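Local coordinates for ditrans,polycis-undecaprenyl-diphosphate synthase ((2E,6E)-farnesyl-diphosphate specific) (Acinetobacter baumannii, PDB 6ACS), which probably condenses eight isopentenyl diphosphates one after another onto farnesyl diphosphate, giving undecaprenyl diphosphate, the precursor of the lipid carrier for bacterial cell-wall polysaccharides, at residues Q11-I16 against L183-G188; R100-R105 against T130-V135; P179-L184 against N195-Q200. All coordinates share one frame; numbering follows the deposited sequence. Where two conformers were deposited one is given.

Contact 1 (Q11-I16 against L183-G188); sequences QHVAII and LLIRTG
The side chains of I16 and R186 cross at a slant on neighbouring parallel strands, 12-16 and 183-186, in the central parallel sheet of this cis-prenyltransferase fold. The R186 chain runs extended, with CG anti to the backbone N (chi1 177°), and R186 CG lies 4.0 Å from both CB and CG2 of I16. The branch I16 CG2 also lies over one face of the R186 guanidinium, offset toward its rim, while I16 CD1 reaches back to L184 CD2 at 4.1 Å. A branched aliphatic residue thus covers the methylenes and part of one guanidinium face, while the N-H groups are bonded elsewhere: NH2 forms a salt bridge with D18, and NH1 bonds to S194 OG and the backbone O of R192. F62 adds a cation-pi contact. D18, S194, R192 and R186 are predicted active-site or substrate-binding residues, consistent with the strand ends lining the substrate and magnesium site.

Small A14 fills the same face beside L184, its CB 4.2 Å from L184 CG. On the other face V13, L183 and I185 meet helix 218-235, while I15 packs on L57 of strand 56-61. Between the strands, backbone bonds alternate in parallel fashion, A14 giving N to L183 O and taking I185 N at its own O. The last bond, T187 N to I16 O at 3.2 Å, lies beside T187 OG1, which is bonded to D18 O.

Contact 2 (R100-R105 against T130-V135); sequences RFIGDR and TLTIAV
The side chains of F101 and I133 run alongside each other in the same direction on parallel strands 97-102 and 129-134, which helix 110-123 joins into a beta-alpha-beta unit.

Backbone bonds hold the pair. R100 O takes I133 N and I102 O takes V135 N, while R100 N and I102 N give to L131 O and I133 O; the V135 bond is short, 2.8 Å between V135 N and I102 O. Just past the strand, G103 has a positive phi of 126°, and with no side chain its CA can come 3.3 Å from V135 O in a CA-H...O contact. That same oxygen takes a bond from a water, 2.7 Å from V135 O.

Apolar packing differs between the faces. F101 CD2 rests 3.8 Å from I133 CB, and M116 and A119 of helix 110-123 also meet the ring, a setting that suits a large aromatic residue. On the other face I102 places CG1 in the tight position between backbone N and carbonyl carbon (chi1 57°), 3.7 Å from A134 CB; I102 CG2 lies 3.8 Å from T132 CG2.

Among the polar residues, R100 crosses T132 at a slant, R100 CB 3.6 Å from T132 OG1, and in one of its two conformers its NH1 forms a salt bridge with D177 OD1. R105 NH2 bonds to F101 O from above the carbonyl plane. E120 OE2 forms a salt bridge with R105 NH2 and accepts a hydrogen bond from F101 N, so one carboxylate ties helix 110-123 to the segment after the strand and to the edge strand, which has no strand of this chain beyond it to bond F101.

Contact 3 (P179-L184 against N195-Q200); sequences PAVDLL and NFLLWQ
V181 meets the 195-200 loop through both its backbone and its side chain, just before strand 183-186 enters the parallel sheet of the cis-prenyltransferase fold. V181 N gives a hydrogen bond to Q200 O at 3.0 Å, bent at the hydrogen (143°) and with the donor tilted from the carbonyl plane. A water 2.9 Å from V181 O lies equally near Q200 O and bridges the two. Of the valine methyls, CG2 does the touching: anti to the carbonyl carbon, it comes 3.7 Å from L197 CD1, the two side chains crossing at about a right angle, and 4.1 Å from Q200 CB. A beta-branched residue suits this spot because its CB places carbon directly beside the bond, V181 CB 3.5 Å from Q200 O, and directs CG2 at L197. Farther along, L184 CD1 approaches the F196 ring, 4.1 Å from CD2.

What positions these groups lies within the loop and around it. L197 is the centre of an inverse gamma turn, and its CG sits over the middle of the F196 ring face, 3.6 Å above the plane. F196 also reaches two strands, stacking on F60 of 56-61 and packing against A14 and I16 of 12-17. L198 packs on A202 and W199 on M140, both of the second subunit, linking the contact to the dimer interface. Q200 bends at chi2 (90°), and its amide NE2 bonds to D142 OD2 and S174 O.

All three contacts bear on one parallel sheet, but at different depths. Contact 1 is wholly buried and joins two inner strands; contact 2 joins the edge strand 97-102 to its neighbour and is only partly buried; contact 3 is buried too, yet adds a loop rather than a strand. Contacts 1 and 3 share L183 and L184, and are linked by probable hydrogen bonds from Q11 N to D182 OD2 and from H12 ND1 to P179 O. Contacts 2 and 3 meet through A134 and F196. Regular backbone bonds dominate contacts 1 and 2, whereas contact 3 has one and relies on carbon packing. Contact 1 alone holds a predicted substrate-binding residue, R186; contact 3 instead leads toward the second subunit.

Contact 1 (Q11-I16 against L183-G188)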
loop_
_atom_site.group_PDB
_atom_site.type_symbol
_atom_site.label_atom_id
_atom_site.label_comp_id
_atom_site.label_asym_id
_atom_site.label_seq_id
_atom_site.Cartn_x
_atom_site.Cartn_y
_atom_site.Cartn_z
ATOM N N GLN B 11 -15.385 4.951 -6.210
ATOM C CA GLN B 11 -16.135 3.705 -6.358
ATOM C C GLN B 11 -16.048 2.843 -5.109
ATOM O O GLN B 11 -16.956 2.054 -4.823
ATOM C CB GLN B 11 -15.602 2.883 -7.538
ATOM C CG GLN B 11 -15.324 3.679 -8.798
ATOM C CD GLN B 11 -15.984 3.081 -10.026
ATOM O OE1 GLN B 11 -16.190 3.773 -11.028
ATOM N NE2 GLN B 11 -16.324 1.799 -9.958
ATOM N N HIS B 12 -14.945 2.954 -4.384
ATOM C CA HIS B 12 -14.680 2.100 -3.237
ATOM C C HIS B 12 -13.953 2.939 -2.192
ATOM O O HIS B 12 -12.860 3.476 -2.437
ATOM C CB HIS B 12 -13.872 0.876 -3.677
ATOM C CG HIS B 12 -13.663 -0.159 -2.611
ATOM N ND1 HIS B 12 -13.093 -1.382 -2.893
ATOM C CD2 HIS B 12 -13.916 -0.161 -1.277
ATOM C CE1 HIS B 12 -13.009 -2.097 -1.782
ATOM N NE2 HIS B 12 -13.491 -1.378 -0.787
ATOM N N VAL B 13 -14.606 3.091 -1.041
ATOM C CA VAL B 13 -14.072 3.819 0.103
ATOM C C VAL B 13 -13.687 2.811 1.168
ATOM O O VAL B 13 -14.447 1.877 1.456
ATOM C CB VAL B 13 -15.105 4.809 0.671
ATOM C CG1 VAL B 13 -14.537 5.486 1.926
ATOM C CG2 VAL B 13 -15.471 5.824 -0.384
ATOM N N ALA B 14 -12.517 3.004 1.767
ATOM C CA ALA B 14 -12.080 2.187 2.887
ATOM C C ALA B 14 -11.840 3.099 4.073
ATOM O O ALA B 14 -11.384 4.226 3.901
ATOM C CB ALA B 14 -10.802 1.412 2.559
ATOM N N ILE B 15 -12.131 2.616 5.283
ATOM C CA ILE B 15 -11.967 3.430 6.488
ATOM C C ILE B 15 -11.254 2.635 7.574
ATOM O O ILE B 15 -11.686 1.532 7.936
ATOM C CB ILE B 15 -13.316 3.937 7.033
ATOM C CG1 ILE B 15 -14.113 4.632 5.931
ATOM C CG2 ILE B 15 -13.068 4.898 8.204
ATOM C CD1 ILE B 15 -15.469 5.185 6.416
ATOM N N ILE B 16 -10.185 3.215 8.115
ATOM C CA ILE B 16 -9.552 2.742 9.341
ATOM C C ILE B 16 -10.151 3.559 10.470
ATOM O O ILE B 16 -9.885 4.762 10.584
ATOM C CB ILE B 16 -8.035 2.911 9.285
ATOM C CG1 ILE B 16 -7.470 2.082 8.134
ATOM C CG2 ILE B 16 -7.392 2.497 10.610
ATOM C CD1 ILE B 16 -5.975 2.332 7.950
ATOM N N LEU B 183 -10.414 5.602 -2.288
ATOM C CA LEU B 183 -10.211 6.539 -1.194
ATOM C C LEU B 183 -10.090 5.755 0.097
ATOM O O LEU B 183 -10.990 4.981 0.427
ATOM C CB LEU B 183 -11.391 7.507 -1.091
ATOM C CG LEU B 183 -11.404 8.407 0.151
ATOM C CD1 LEU B 183 -10.199 9.371 0.172
ATOM C CD2 LEU B 183 -12.716 9.209 0.169
ATOM N N LEU B 184 -9.010 5.979 0.844
ATOM C CA LEU B 184 -8.845 5.349 2.148
ATOM C C LEU B 184 -8.751 6.461 3.180
ATOM O O LEU B 184 -7.862 7.307 3.093
ATOM C CB LEU B 184 -7.608 4.447 2.176
ATOM C CG LEU B 184 -7.350 3.641 3.459
ATOM C CD1 LEU B 184 -6.504 2.410 3.101
ATOM C CD2 LEU B 184 -6.667 4.475 4.522
ATOM N N ILE B 185 -9.633 6.424 4.177
ATOM C CA ILE B 185 -9.686 7.407 5.258
ATOM C C ILE B 185 -9.114 6.765 6.505
ATOM O O ILE B 185 -9.525 5.660 6.873
ATOM C CB ILE B 185 -11.137 7.841 5.523
ATOM C CG1 ILE B 185 -11.692 8.585 4.329
ATOM C CG2 ILE B 185 -11.267 8.660 6.824
ATOM C CD1 ILE B 185 -13.210 8.677 4.354
ATOM N N ARG B 186 -8.227 7.470 7.192
ATOM C CA ARG B 186 -7.809 7.024 8.512
ATOM C C ARG B 186 -8.047 8.129 9.525
ATOM O O ARG B 186 -7.477 9.219 9.403
ATOM C CB ARG B 186 -6.352 6.613 8.548
ATOM C CG ARG B 186 -6.039 6.251 9.966
ATOM C CD ARG B 186 -4.750 5.640 10.150
ATOM N NE ARG B 186 -4.587 5.327 11.568
ATOM C CZ ARG B 186 -3.755 4.402 12.007
ATOM N NH1 ARG B 186 -3.033 3.725 11.136
ATOM N NH2 ARG B 186 -3.634 4.172 13.308
ATOM N N THR B 187 -8.847 7.824 10.546
ATOM C CA THR B 187 -9.109 8.745 11.638
ATOM C C THR B 187 -8.100 8.503 12.759
ATOM O O THR B 187 -7.287 7.577 12.710
ATOM C CB THR B 187 -10.555 8.575 12.140
ATOM O OG1 THR B 187 -10.723 7.256 12.690
ATOM C CG2 THR B 187 -11.529 8.730 10.982
ATOM N N GLY B 188 -8.102 9.393 13.746
ATOM C CA GLY B 188 -7.313 9.183 14.945
ATOM C C GLY B 188 -5.977 9.902 14.999
ATOM O O GLY B 188 -5.359 9.932 16.067
#

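Contact 2 (R100-R105 against T130-V135)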
loop_
_atom_site.group_PDB
_atom_site.type_symbol
_atom_site.label_atom_id
_atom_site.label_comp_id
_atom_site.label_asym_id
_atom_site.label_seq_id
_atom_site.Cartn_x
_atom_site.Cartn_y
_atom_site.Cartn_z
ATOM N N ARG B 100 -20.311 -8.368 3.607
ATOM C CA ARG B 100 -19.191 -9.266 3.373
ATOM C C ARG B 100 -18.207 -9.136 4.528
ATOM O O ARG B 100 -18.145 -8.100 5.192
ATOM C CB ARG B 100 -18.516 -8.929 2.034
ATOM C CG ARG B 100 -17.494 -9.942 1.582
ATOM C CD ARG B 100 -16.830 -9.553 0.260
ATOM N NE ARG B 100 -17.765 -9.470 -0.857
ATOM C CZ ARG B 100 -17.400 -9.487 -2.136
ATOM N NH1 ARG B 100 -16.115 -9.594 -2.459
ATOM N NH2 ARG B 100 -18.316 -9.397 -3.092
ATOM N N PHE B 101 -17.447 -10.203 4.782
ATOM C CA PHE B 101 -16.422 -10.173 5.813
ATOM C C PHE B 101 -15.107 -10.628 5.202
ATOM O O PHE B 101 -15.088 -11.549 4.379
ATOM C CB PHE B 101 -16.810 -11.061 6.996
ATOM C CG PHE B 101 -18.126 -10.686 7.596
ATOM C CD1 PHE B 101 -19.297 -11.259 7.123
ATOM C CD2 PHE B 101 -18.197 -9.705 8.579
ATOM C CE1 PHE B 101 -20.528 -10.894 7.652
ATOM C CE2 PHE B 101 -19.434 -9.328 9.120
ATOM C CZ PHE B 101 -20.592 -9.926 8.650
ATOM N N ILE B 102 -14.019 -9.945 5.562
ATOM C CA ILE B 102 -12.695 -10.392 5.136
ATOM C C ILE B 102 -11.825 -10.581 6.367
ATOM O O ILE B 102 -12.050 -9.965 7.415
ATOM C CB ILE B 102 -12.006 -9.428 4.151
ATOM C CG1 ILE B 102 -11.906 -8.040 4.785
ATOM C CG2 ILE B 102 -12.764 -9.406 2.808
ATOM C CD1 ILE B 102 -11.227 -7.001 3.877
ATOM N N GLY B 103 -10.836 -11.457 6.236
ATOM C CA GLY B 103 -9.945 -11.780 7.327
ATOM C C GLY B 103 -9.885 -13.269 7.578
ATOM O O GLY B 103 -10.558 -14.073 6.934
ATOM N N ASP B 104 -9.043 -13.627 8.537
ATOM C CA ASP B 104 -8.808 -15.011 8.915
ATOM C C ASP B 104 -9.987 -15.502 9.733
ATOM O O ASP B 104 -10.329 -14.901 10.757
ATOM C CB ASP B 104 -7.506 -15.081 9.704
ATOM C CG ASP B 104 -7.051 -16.497 10.014
ATOM O OD1 ASP B 104 -7.760 -17.494 9.740
ATOM O OD2 ASP B 104 -5.929 -16.592 10.551
ATOM N N ARG B 105 -10.621 -16.576 9.284
ATOM C CA ARG B 105 -11.740 -17.114 10.041
ATOM C C ARG B 105 -11.351 -18.340 10.839
ATOM O O ARG B 105 -12.152 -18.804 11.656
ATOM C CB ARG B 105 -12.915 -17.454 9.107
ATOM C CG ARG B 105 -13.422 -16.248 8.318
ATOM C CD ARG B 105 -14.716 -16.538 7.555
ATOM N NE ARG B 105 -15.076 -15.408 6.691
ATOM C CZ ARG B 105 -16.176 -15.353 5.941
ATOM N NH1 ARG B 105 -17.039 -16.366 5.943
ATOM N NH2 ARG B 105 -16.421 -14.285 5.196
ATOM N N THR B 130 -21.714 -2.943 -1.604
ATOM C CA THR B 130 -21.156 -3.955 -0.723
ATOM C C THR B 130 -20.492 -3.274 0.465
ATOM O O THR B 130 -19.616 -2.417 0.288
ATOM C CB THR B 130 -20.156 -4.840 -1.458
ATOM O OG1 THR B 130 -20.844 -5.554 -2.486
ATOM C CG2 THR B 130 -19.503 -5.826 -0.483
ATOM N N LEU B 131 -20.910 -3.656 1.662
ATOM C CA LEU B 131 -20.276 -3.246 2.903
ATOM C C LEU B 131 -19.442 -4.418 3.418
ATOM O O LEU B 131 -19.981 -5.490 3.707
ATOM C CB LEU B 131 -21.325 -2.827 3.936
ATOM C CG LEU B 131 -20.805 -2.573 5.362
ATOM C CD1 LEU B 131 -19.811 -1.426 5.368
ATOM C CD2 LEU B 131 -21.960 -2.267 6.310
ATOM N N THR B 132 -18.132 -4.227 3.498
ATOM C CA THR B 132 -17.229 -5.271 3.967
ATOM C C THR B 132 -16.671 -4.891 5.328
ATOM O O THR B 132 -16.156 -3.778 5.509
ATOM C CB THR B 132 -16.087 -5.496 2.975
ATOM O OG1 THR B 132 -16.641 -5.926 1.720
ATOM C CG2 THR B 132 -15.129 -6.579 3.508
ATOM N N ILE B 133 -16.782 -5.817 6.282
ATOM C CA ILE B 133 -16.223 -5.668 7.622
ATOM C C ILE B 133 -14.994 -6.563 7.710
ATOM O O ILE B 133 -15.072 -7.782 7.486
ATOM C CB ILE B 133 -17.245 -6.036 8.713
ATOM C CG1 ILE B 133 -18.599 -5.357 8.464
ATOM C CG2 ILE B 133 -16.666 -5.756 10.093
ATOM C CD1 ILE B 133 -18.566 -3.861 8.418
ATOM N N ALA B 134 -13.852 -5.951 8.014
ATOM C CA ALA B 134 -12.594 -6.676 8.146
ATOM C C ALA B 134 -12.469 -7.139 9.589
ATOM O O ALA B 134 -12.454 -6.315 10.508
ATOM C CB ALA B 134 -11.418 -5.790 7.726
ATOM N N VAL B 135 -12.414 -8.455 9.790
ATOM C CA VAL B 135 -12.363 -9.062 11.116
ATOM C C VAL B 135 -11.167 -9.999 11.146
ATOM O O VAL B 135 -11.042 -10.869 10.277
ATOM C CB VAL B 135 -13.655 -9.841 11.435
ATOM C CG1 VAL B 135 -13.581 -10.471 12.829
ATOM C CG2 VAL B 135 -14.896 -8.945 11.272
HETATM O O HOH W 1 -12.644 -12.955 9.524
#

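Contact 3 (P179-L184 against N195-Q200)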
loop_
_atom_site.group_PDB
_atom_site.type_symbol
_atom_site.label_atom_id
_atom_site.label_comp_id
_atom_site.label_asym_id
_atom_site.label_seq_id
_atom_site.Cartn_x
_atom_site.Cartn_y
_atom_site.Cartn_z
ATOM N N PRO B 179 -14.302 -3.026 -7.214
ATOM C CA PRO B 179 -13.330 -2.030 -7.692
ATOM C C PRO B 179 -12.188 -1.874 -6.702
ATOM O O PRO B 179 -12.360 -2.089 -5.504
ATOM C CB PRO B 179 -14.155 -0.736 -7.777
ATOM C CG PRO B 179 -15.574 -1.180 -7.859
ATOM C CD PRO B 179 -15.648 -2.455 -7.054
ATOM N N ALA B 180 -11.014 -1.476 -7.207
ATOM C CA ALA B 180 -9.904 -1.172 -6.310
ATOM C C ALA B 180 -10.285 0.009 -5.433
ATOM O O ALA B 180 -11.111 0.832 -5.813
ATOM C CB ALA B 180 -8.620 -0.853 -7.079
ATOM N N VAL B 181 -9.681 0.076 -4.252
ATOM C CA VAL B 181 -9.971 1.163 -3.313
ATOM C C VAL B 181 -9.494 2.480 -3.911
ATOM O O VAL B 181 -8.326 2.623 -4.297
ATOM C CB VAL B 181 -9.313 0.906 -1.946
ATOM C CG1 VAL B 181 -9.513 2.130 -1.005
ATOM C CG2 VAL B 181 -9.887 -0.362 -1.302
ATOM N N ASP B 182 -10.412 3.445 -4.011
ATOM C CA ASP B 182 -10.118 4.776 -4.534
ATOM C C ASP B 182 -9.778 5.763 -3.445
ATOM O O ASP B 182 -9.010 6.719 -3.681
ATOM C CB ASP B 182 -11.332 5.346 -5.270
ATOM C CG ASP B 182 -11.700 4.565 -6.469
ATOM O OD1 ASP B 182 -10.803 4.232 -7.273
ATOM O OD2 ASP B 182 -12.896 4.290 -6.613
ATOM N N LEU B 183 -10.414 5.602 -2.288
ATOM C CA LEU B 183 -10.211 6.539 -1.194
ATOM C C LEU B 183 -10.090 5.755 0.097
ATOM O O LEU B 183 -10.990 4.981 0.427
ATOM C CB LEU B 183 -11.391 7.507 -1.091
ATOM C CG LEU B 183 -11.404 8.407 0.151
ATOM C CD1 LEU B 183 -10.199 9.371 0.172
ATOM C CD2 LEU B 183 -12.716 9.209 0.169
ATOM N N LEU B 184 -9.010 5.979 0.844
ATOM C CA LEU B 184 -8.845 5.349 2.148
ATOM C C LEU B 184 -8.751 6.461 3.180
ATOM O O LEU B 184 -7.862 7.307 3.093
ATOM C CB LEU B 184 -7.608 4.447 2.176
ATOM C CG LEU B 184 -7.350 3.641 3.459
ATOM C CD1 LEU B 184 -6.504 2.410 3.101
ATOM C CD2 LEU B 184 -6.667 4.475 4.522
ATOM N N ASN B 195 -1.105 -1.706 7.885
ATOM C CA ASN B 195 -1.330 -3.095 7.483
ATOM C C ASN B 195 -2.811 -3.368 7.212
ATOM O O ASN B 195 -3.340 -4.437 7.528
ATOM C CB ASN B 195 -0.793 -4.055 8.544
ATOM C CG ASN B 195 -0.754 -5.489 8.057
ATOM O OD1 ASN B 195 -0.539 -5.745 6.873
ATOM N ND2 ASN B 195 -0.999 -6.424 8.960
ATOM N N PHE B 196 -3.481 -2.412 6.581
ATOM C CA PHE B 196 -4.861 -2.665 6.193
ATOM C C PHE B 196 -4.759 -3.145 4.746
ATOM O O PHE B 196 -3.932 -4.018 4.468
ATOM C CB PHE B 196 -5.714 -1.405 6.479
ATOM C CG PHE B 196 -7.201 -1.534 6.171
ATOM C CD1 PHE B 196 -7.903 -2.694 6.435
ATOM C CD2 PHE B 196 -7.910 -0.417 5.761
ATOM C CE1 PHE B 196 -9.268 -2.780 6.160
ATOM C CE2 PHE B 196 -9.292 -0.479 5.516
ATOM C CZ PHE B 196 -9.967 -1.657 5.711
ATOM N N LEU B 197 -5.518 -2.579 3.818
ATOM C CA LEU B 197 -5.660 -3.053 2.426
ATOM C C LEU B 197 -4.498 -2.701 1.487
ATOM O O LEU B 197 -4.647 -1.935 0.528
ATOM C CB LEU B 197 -6.936 -2.469 1.865
ATOM C CG LEU B 197 -8.225 -2.833 2.572
ATOM C CD1 LEU B 197 -9.362 -1.976 1.987
ATOM C CD2 LEU B 197 -8.491 -4.310 2.357
ATOM N N LEU B 198 -3.354 -3.345 1.705
ATOM C CA LEU B 198 -2.131 -2.956 0.994
ATOM C C LEU B 198 -2.243 -3.177 -0.515
ATOM O O LEU B 198 -1.957 -2.273 -1.316
ATOM C CB LEU B 198 -0.951 -3.758 1.546
ATOM C CG LEU B 198 -0.766 -3.648 3.055
ATOM C CD1 LEU B 198 0.355 -4.602 3.500
ATOM C CD2 LEU B 198 -0.479 -2.204 3.505
ATOM N N TRP B 199 -2.644 -4.378 -0.926
ATOM C CA TRP B 199 -2.799 -4.649 -2.353
ATOM C C TRP B 199 -3.901 -3.785 -2.954
ATOM O O TRP B 199 -3.721 -3.170 -4.015
ATOM C CB TRP B 199 -3.091 -6.142 -2.554
ATOM C CG TRP B 199 -3.270 -6.580 -3.987
ATOM C CD1 TRP B 199 -4.424 -6.513 -4.737
ATOM C CD2 TRP B 199 -2.280 -7.176 -4.831
ATOM N NE1 TRP B 199 -4.197 -7.018 -6.005
ATOM C CE2 TRP B 199 -2.890 -7.442 -6.078
ATOM C CE3 TRP B 199 -0.931 -7.520 -4.650
ATOM C CZ2 TRP B 199 -2.198 -8.026 -7.132
ATOM C CZ3 TRP B 199 -0.261 -8.105 -5.703
ATOM C CH2 TRP B 199 -0.882 -8.341 -6.919
ATOM N N GLN B 200 -5.056 -3.725 -2.277
ATOM C CA GLN B 200 -6.256 -3.134 -2.849
ATOM C C GLN B 200 -6.205 -1.613 -2.863
ATOM O O GLN B 200 -6.933 -0.986 -3.641
ATOM C CB GLN B 200 -7.486 -3.590 -2.059
ATOM C CG GLN B 200 -7.680 -5.131 -2.012
ATOM C CD GLN B 200 -6.999 -5.829 -0.829
ATOM O OE1 GLN B 200 -6.017 -5.348 -0.270
ATOM N NE2 GLN B 200 -7.531 -6.984 -0.457
HETATM O O HOH W 2 -6.067 1.090 -5.408
#